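Local atomic coordinates of AtxE2 (Asticcacaulis excentricus, PDB entry 5TXE), a protein that hydrolyses the isopeptide bond of the lasso peptides astexin-2 and astexin-3, opening these knotted substrates and converting them to linear peptides. Residues I499-T502 with L503-L506; P669-A672 with A673-R677; R677-A680 with L681-L684. The protein carries 1 engineered substitution. All coordinates share one frame; numbering follows the deposited sequence.

Interaction 1: I499-T502 with L503-L506; sequences ILHT and LEDL
His501 presents the edge of its imidazole to the carboxylate of Glu504, three residues further along the helix. Glu504 OE1 lies in the ring plane, 3.5 Å from His501 ND1; the N-H···O angle of 164° is favourable, but the length makes the bond weak. With ring and carboxylate inclined by 56°, this is an edge-on approach, not a stack. Beyond CG the glutamate chain is extended (chi2 172°), and this sets its other oxygen against the branched end of Leu500, with OE2 3.9 Å from Leu500 CG. The carboxylate thus meets a polar ring through one oxygen and hydrocarbon through the other, while Arg410 and Arg542 add long, weak ion pairs to OE1. Asp505 makes a salt bridge with Arg410. Thr502 and Leu506 approach loosely through methyls, Thr502 CG2 lying 4.3 Å from Leu506 CD1, and Thr502 OG1 is bonded to Asn498 O and Asn409. Four i to i+4 backbone bonds, such as Glu504 N to Leu500 O at 2.9 Å, confirm regular alpha-helix. Leu503 and Leu506 pack on Phe467 of strand 463-467, and Leu500 on Phe535 of helix 528-539, as expected of a helix flanking the central sheet of an alpha/beta-hydrolase domain.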
loop_
_atom_site.group_PDB
_atom_site.type_symbol
_atom_site.label_atom_id
_atom_site.label_comp_id
_atom_site.label_asym_id
_atom_site.label_seq_id
_atom_site.Cartn_x
_atom_site.Cartn_y
_atom_site.Cartn_z
ATOM N N ILE A 499 -18.101 -8.787 3.382
ATOM C CA ILE A 499 -17.651 -7.888 2.320
ATOM C C ILE A 499 -18.613 -7.839 1.140
ATOM O O ILE A 499 -18.985 -6.765 0.644
ATOM C CB ILE A 499 -16.207 -8.224 1.888
ATOM C CG1 ILE A 499 -15.283 -7.865 3.035
ATOM C CG2 ILE A 499 -15.821 -7.400 0.653
ATOM C CD1 ILE A 499 -13.959 -8.566 2.982
ATOM N N LEU A 500 -19.004 -8.998 0.664
ATOM C CA LEU A 500 -19.871 -9.030 -0.515
ATOM C C LEU A 500 -21.228 -8.377 -0.214
ATOM O O LEU A 500 -21.768 -7.604 -1.034
ATOM C CB LEU A 500 -20.084 -10.439 -0.964
ATOM C CG LEU A 500 -21.042 -10.622 -2.126
ATOM C CD1 LEU A 500 -20.574 -9.934 -3.369
ATOM C CD2 LEU A 500 -21.204 -12.081 -2.424
ATOM N N HIS A 501 -21.761 -8.664 0.972
ATOM C CA HIS A 501 -23.044 -8.066 1.364
ATOM C C HIS A 501 -22.911 -6.591 1.500
ATOM O O HIS A 501 -23.839 -5.856 1.169
ATOM C CB HIS A 501 -23.529 -8.636 2.679
ATOM C CG HIS A 501 -24.049 -10.041 2.614
ATOM N ND1 HIS A 501 -24.799 -10.530 1.564
ATOM C CD2 HIS A 501 -23.968 -11.044 3.512
ATOM C CE1 HIS A 501 -25.143 -11.780 1.811
ATOM N NE2 HIS A 501 -24.646 -12.118 2.984
ATOM N N THR A 502 -21.754 -6.110 1.935
ATOM C CA THR A 502 -21.551 -4.652 2.009
ATOM C C THR A 502 -21.542 -4.029 0.647
ATOM O O THR A 502 -22.109 -2.980 0.449
ATOM C CB THR A 502 -20.249 -4.289 2.739
ATOM O OG1 THR A 502 -20.261 -4.875 4.029
ATOM C CG2 THR A 502 -20.075 -2.791 2.885
ATOM N N LEU A 503 -20.917 -4.677 -0.317
ATOM C CA LEU A 503 -20.966 -4.149 -1.678
ATOM C C LEU A 503 -22.393 -4.123 -2.229
ATOM O O LEU A 503 -22.774 -3.176 -2.907
ATOM C CB LEU A 503 -20.097 -4.988 -2.619
ATOM C CG LEU A 503 -18.597 -4.804 -2.433
ATOM C CD1 LEU A 503 -17.879 -5.818 -3.255
ATOM C CD2 LEU A 503 -18.164 -3.393 -2.829
ATOM N N GLU A 504 -23.138 -5.185 -1.979
ATOM C CA GLU A 504 -24.533 -5.257 -2.373
ATOM C C GLU A 504 -25.363 -4.139 -1.675
ATOM O O GLU A 504 -26.164 -3.498 -2.331
ATOM C CB GLU A 504 -25.102 -6.636 -2.121
ATOM C CG GLU A 504 -24.518 -7.714 -3.051
ATOM C CD GLU A 504 -24.938 -9.142 -2.688
ATOM O OE1 GLU A 504 -25.575 -9.344 -1.615
ATOM O OE2 GLU A 504 -24.656 -10.079 -3.481
ATOM N N ASP A 505 -25.080 -3.825 -0.418
ATOM C CA ASP A 505 -25.737 -2.687 0.263
ATOM C C ASP A 505 -25.416 -1.377 -0.429
ATOM O O ASP A 505 -26.306 -0.580 -0.691
ATOM C CB ASP A 505 -25.311 -2.597 1.735
ATOM C CG ASP A 505 -25.730 -3.826 2.545
ATOM O OD1 ASP A 505 -26.708 -4.481 2.150
ATOM O OD2 ASP A 505 -25.093 -4.160 3.580
ATOM N N LEU A 506 -24.149 -1.157 -0.770
ATOM C CA LEU A 506 -23.789 0.081 -1.432
ATOM C C LEU A 506 -24.441 0.202 -2.794
ATOM O O LEU A 506 -24.855 1.293 -3.204
ATOM C CB LEU A 506 -22.280 0.255 -1.564
ATOM C CG LEU A 506 -21.603 0.424 -0.236
ATOM C CD1 LEU A 506 -20.099 0.102 -0.309
ATOM C CD2 LEU A 506 -21.827 1.866 0.229
#

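Interaction 2: P669-A672 with A673-R677; sequences PDKA and AQYDR
The phenol ring of Tyr675 receives Lys671 on its CD2-CE2 side, where Lys671 CB comes within 3.8 Å of Tyr675 CE2. Over one face of the same ring lies the amide of Gln674, its NE2 3.6 Å above the plane and displaced toward the rim. Trp678 also meets the phenol, the two ring planes standing about 85° apart. The second flat group, the guanidinium of Arg677, has Gln674 CA 3.5 Å above one face, again near the rim, and its NH1 makes a salt bridge with Glu629. Lys671 runs out fully extended from CB (chi2 177°), which carries NZ to salt bridges with Asp655 and Asp666; Asp655 OD2 also accepts a hydrogen bond from Gln674 NE2, so one carboxylate oxygen fastens two residues of this turn. Tyr675 OH is bonded to the backbone N of Asp666. With a serine in place of Tyr675 the ring is gone, and Lys671 CB and the Gln674 amide would probably lose their packing surface while Asp666 N loses its phenol partner. In the backbone, Tyr675 N reaches Lys671 O at 3.1 Å in a nearly straight bond (167°), and Asp676 N reaches Ala672 O at 2.9 Å. The two preceding i to i+4 links are replaced by waters: one donates to Pro669 O and accepts from Ala673 N at 3.2 Å, and the other donates to Asp670 O and accepts from Gln674 N at 3.0 Å. Direct i to i+4 bonding begins at Lys671 O; before it, Ala672 N bonds to Pro669 O across three residues. This is the N-terminal first turn of helix 672-684, water-bridged at two i to i+4 positions, with Tyr675 and Gln674 laid against helix 643-662.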
loop_
_atom_site.group_PDB
_atom_site.type_symbol
_atom_site.label_atom_id
_atom_site.label_comp_id
_atom_site.label_asym_id
_atom_site.label_seq_id
_atom_site.Cartn_x
_atom_site.Cartn_y
_atom_site.Cartn_z
ATOM N N PRO A 669 -7.025 2.268 -34.830
ATOM C CA PRO A 669 -6.727 1.008 -35.534
ATOM C C PRO A 669 -5.831 0.035 -34.758
ATOM O O PRO A 669 -5.918 -1.176 -34.972
ATOM C CB PRO A 669 -6.058 1.483 -36.845
ATOM C CG PRO A 669 -6.431 2.921 -36.969
ATOM C CD PRO A 669 -6.466 3.425 -35.551
ATOM N N ASP A 670 -5.006 0.541 -33.847
ATOM C CA ASP A 670 -4.183 -0.340 -32.992
ATOM C C ASP A 670 -4.970 -1.072 -31.883
ATOM O O ASP A 670 -4.379 -1.856 -31.166
ATOM C CB ASP A 670 -2.996 0.408 -32.355
ATOM C CG ASP A 670 -3.435 1.556 -31.467
ATOM O OD1 ASP A 670 -4.105 2.480 -31.988
ATOM O OD2 ASP A 670 -3.124 1.529 -30.261
ATOM N N LYS A 671 -6.289 -0.839 -31.777
ATOM C CA LYS A 671 -7.143 -1.617 -30.885
ATOM C C LYS A 671 -8.059 -2.590 -31.578
ATOM O O LYS A 671 -8.803 -3.319 -30.923
ATOM C CB LYS A 671 -7.978 -0.673 -30.070
ATOM C CG LYS A 671 -7.135 0.031 -29.035
ATOM C CD LYS A 671 -7.955 1.046 -28.242
ATOM C CE LYS A 671 -7.065 1.756 -27.233
ATOM N NZ LYS A 671 -7.883 2.534 -26.284
ATOM N N ALA A 672 -8.003 -2.632 -32.898
ATOM C CA ALA A 672 -8.921 -3.430 -33.691
ATOM C C ALA A 672 -8.846 -4.899 -33.371
ATOM O O ALA A 672 -9.873 -5.586 -33.252
ATOM C CB ALA A 672 -8.652 -3.206 -35.176
ATOM N N ALA A 673 -7.638 -5.399 -33.175
ATOM C CA ALA A 673 -7.471 -6.828 -32.831
ATOM C C ALA A 673 -8.051 -7.147 -31.451
ATOM O O ALA A 673 -8.604 -8.213 -31.228
ATOM C CB ALA A 673 -6.001 -7.225 -32.887
ATOM N N GLN A 674 -7.919 -6.212 -30.525
ATOM C CA GLN A 674 -8.469 -6.395 -29.191
ATOM C C GLN A 674 -9.976 -6.513 -29.263
ATOM O O GLN A 674 -10.546 -7.428 -28.719
ATOM C CB GLN A 674 -8.056 -5.233 -28.311
ATOM C CG GLN A 674 -8.899 -4.980 -27.072
ATOM C CD GLN A 674 -8.435 -3.706 -26.366
ATOM O OE1 GLN A 674 -7.421 -3.723 -25.704
ATOM N NE2 GLN A 674 -9.174 -2.631 -26.503
ATOM N N TYR A 675 -10.629 -5.610 -29.974
ATOM C CA TYR A 675 -12.090 -5.723 -30.138
ATOM C C TYR A 675 -12.569 -6.926 -30.977
ATOM O O TYR A 675 -13.640 -7.504 -30.695
ATOM C CB TYR A 675 -12.675 -4.407 -30.662
ATOM C CG TYR A 675 -12.537 -3.280 -29.648
ATOM C CD1 TYR A 675 -13.236 -3.304 -28.416
ATOM C CD2 TYR A 675 -11.721 -2.199 -29.902
ATOM C CE1 TYR A 675 -13.093 -2.271 -27.479
ATOM C CE2 TYR A 675 -11.567 -1.172 -28.983
ATOM C CZ TYR A 675 -12.275 -1.204 -27.772
ATOM O OH TYR A 675 -12.123 -0.135 -26.933
ATOM N N ASP A 676 -11.781 -7.372 -31.942
ATOM C CA ASP A 676 -12.096 -8.692 -32.566
ATOM C C ASP A 676 -12.193 -9.793 -31.515
ATOM O O ASP A 676 -13.136 -10.581 -31.479
ATOM C CB ASP A 676 -11.041 -9.103 -33.616
ATOM C CG ASP A 676 -11.064 -8.218 -34.878
ATOM O OD1 ASP A 676 -12.071 -7.479 -35.098
ATOM O OD2 ASP A 676 -10.059 -8.244 -35.633
ATOM N N ARG A 677 -11.199 -9.865 -30.648
ATOM C CA ARG A 677 -11.175 -10.877 -29.633
ATOM C C ARG A 677 -12.378 -10.747 -28.696
ATOM O O ARG A 677 -13.009 -11.714 -28.359
ATOM C CB ARG A 677 -9.935 -10.657 -28.805
ATOM C CG ARG A 677 -8.866 -11.703 -28.887
ATOM C CD ARG A 677 -7.907 -11.457 -27.740
ATOM N NE ARG A 677 -7.062 -10.410 -28.170
ATOM C CZ ARG A 677 -6.690 -9.307 -27.538
ATOM N NH1 ARG A 677 -7.046 -8.977 -26.300
ATOM N NH2 ARG A 677 -5.865 -8.526 -28.213
HETATM O O HOH W 1 -5.021 -3.779 -33.971
HETATM O O HOH W 2 -5.403 -4.617 -30.692
#

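Interaction 3: R677-A680 with L681-L684; sequences RWRA and LRAL
Leu681 leans back along the helix toward Trp678: with CG anti to its own carbonyl carbon (chi1 -68°), its CD1 comes 4.1 Å from Trp678 CD1, an oblique apolar contact. Its amide N bonds to Arg677 O at 2.9 Å. Arg682 follows, its chain alongside that of Arg679 and pointing the same way. Arg682 NH2 lies 3.8 Å from Arg679 CG, so a charged end rests beside a methylene; the like charges stay apart, with Arg679 NE 5.4 Å from Arg682 NH2 and the guanidinium planes at 51°. A water donates to Arg679 O at 2.6 Å and accepts a weak bond from Arg682 NE, linking this side chain to the backbone one turn earlier. Ala683 N continues the helical pattern, 3.0 Å from Arg679 O. At Leu684 the pattern weakens: its N is 3.3 Å from Ala680 O with an N-H···O angle of only 135°, and it also bonds to Leu681 O. Trp678 meets Trp656 of helix 643-662 edge-to-face and bonds through NE1 to Glu629, on strand 628-633. Arg679 and Arg682 touch Phe659 of the same helix, while Leu681 and Leu684 reach the loop residues Pro627 and Arg625 ahead of that strand.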
loop_
_atom_site.group_PDB
_atom_site.type_symbol
_atom_site.label_atom_id
_atom_site.label_comp_id
_atom_site.label_asym_id
_atom_site.label_seq_id
_atom_site.Cartn_x
_atom_site.Cartn_y
_atom_site.Cartn_z
ATOM N N ARG A 677 -11.199 -9.865 -30.648
ATOM C CA ARG A 677 -11.175 -10.877 -29.633
ATOM C C ARG A 677 -12.378 -10.747 -28.696
ATOM O O ARG A 677 -13.009 -11.714 -28.359
ATOM C CB ARG A 677 -9.935 -10.657 -28.805
ATOM C CG ARG A 677 -8.866 -11.703 -28.887
ATOM C CD ARG A 677 -7.907 -11.457 -27.740
ATOM N NE ARG A 677 -7.062 -10.410 -28.170
ATOM C CZ ARG A 677 -6.690 -9.307 -27.538
ATOM N NH1 ARG A 677 -7.046 -8.977 -26.300
ATOM N NH2 ARG A 677 -5.865 -8.526 -28.213
ATOM N N TRP A 678 -12.681 -9.530 -28.267
ATOM C CA TRP A 678 -13.733 -9.340 -27.301
ATOM C C TRP A 678 -15.116 -9.558 -27.942
ATOM O O TRP A 678 -16.034 -10.086 -27.297
ATOM C CB TRP A 678 -13.632 -7.965 -26.664
ATOM C CG TRP A 678 -12.385 -7.748 -25.866
ATOM C CD1 TRP A 678 -11.426 -8.661 -25.579
ATOM C CD2 TRP A 678 -11.976 -6.540 -25.263
ATOM N NE1 TRP A 678 -10.442 -8.099 -24.842
ATOM C CE2 TRP A 678 -10.736 -6.776 -24.659
ATOM C CE3 TRP A 678 -12.531 -5.264 -25.183
ATOM C CZ2 TRP A 678 -10.070 -5.825 -23.943
ATOM C CZ3 TRP A 678 -11.826 -4.288 -24.462
ATOM C CH2 TRP A 678 -10.637 -4.583 -23.844
ATOM N N ARG A 679 -15.256 -9.240 -29.221
ATOM C CA ARG A 679 -16.525 -9.613 -29.933
ATOM C C ARG A 679 -16.692 -11.111 -29.982
ATOM O O ARG A 679 -17.793 -11.628 -29.727
ATOM C CB ARG A 679 -16.599 -8.980 -31.315
ATOM C CG ARG A 679 -16.925 -7.509 -31.186
ATOM C CD ARG A 679 -17.297 -6.811 -32.488
ATOM N NE ARG A 679 -16.087 -6.501 -33.228
ATOM C CZ ARG A 679 -15.461 -5.323 -33.234
ATOM N NH1 ARG A 679 -15.931 -4.227 -32.598
ATOM N NH2 ARG A 679 -14.342 -5.246 -33.914
ATOM N N ALA A 680 -15.595 -11.824 -30.197
ATOM C CA ALA A 680 -15.678 -13.272 -30.160
ATOM C C ALA A 680 -16.033 -13.760 -28.754
ATOM O O ALA A 680 -16.736 -14.768 -28.623
ATOM C CB ALA A 680 -14.379 -13.929 -30.660
ATOM N N LEU A 681 -15.526 -13.106 -27.708
ATOM C CA LEU A 681 -15.885 -13.545 -26.357
ATOM C C LEU A 681 -17.405 -13.381 -26.122
ATOM O O LEU A 681 -18.064 -14.210 -25.514
ATOM C CB LEU A 681 -15.126 -12.767 -25.282
ATOM C CG LEU A 681 -13.615 -13.003 -25.190
ATOM C CD1 LEU A 681 -13.053 -12.146 -24.073
ATOM C CD2 LEU A 681 -13.248 -14.469 -24.941
ATOM N N ARG A 682 -17.906 -12.252 -26.577
ATOM C CA ARG A 682 -19.289 -11.912 -26.489
ATOM C C ARG A 682 -20.185 -12.913 -27.192
ATOM O O ARG A 682 -21.225 -13.258 -26.672
ATOM C CB ARG A 682 -19.530 -10.491 -27.075
ATOM C CG ARG A 682 -20.928 -9.933 -26.714
ATOM C CD ARG A 682 -21.031 -8.440 -26.973
ATOM N NE ARG A 682 -20.800 -8.062 -28.359
ATOM C CZ ARG A 682 -20.654 -6.791 -28.759
ATOM N NH1 ARG A 682 -20.686 -5.810 -27.873
ATOM N NH2 ARG A 682 -20.459 -6.502 -30.042
ATOM N N ALA A 683 -19.764 -13.373 -28.351
ATOM C CA ALA A 683 -20.553 -14.317 -29.157
ATOM C C ALA A 683 -20.609 -15.702 -28.538
ATOM O O ALA A 683 -21.524 -16.449 -28.857
ATOM C CB ALA A 683 -19.987 -14.418 -30.564
ATOM N N LEU A 684 -19.662 -16.043 -27.646
ATOM C CA LEU A 684 -19.685 -17.333 -26.926
ATOM C C LEU A 684 -20.907 -17.446 -26.051
ATOM O O LEU A 684 -21.401 -18.538 -25.799
ATOM C CB LEU A 684 -18.517 -17.482 -25.968
ATOM C CG LEU A 684 -17.115 -17.529 -26.544
ATOM C CD1 LEU A 684 -16.128 -17.519 -25.389
ATOM C CD2 LEU A 684 -16.917 -18.742 -27.443
HETATM O O HOH W 3 -19.940 -10.351 -30.604
#

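In the fold
From the N terminus, interaction 1 comes first, on helix 494-512, and joins consecutive turns of that helix. Interactions 2 and 3 follow much later, the one at the start of helix 672-684 and the other along its remainder. Each contact spans adjoining residues and closes no loop beyond a helical turn. None crosses or encloses another: interaction 1 is complete before the others begin, and interactions 2 and 3 run in series with Arg677 in common, their centres about 12 Å apart. Interaction 1 is buried beside the hydrolase sheet, about 35 Å from interaction 2, centre to centre. The C-terminal pair lies at the surface, beside helix 643-662 and the outermost strand 628-633.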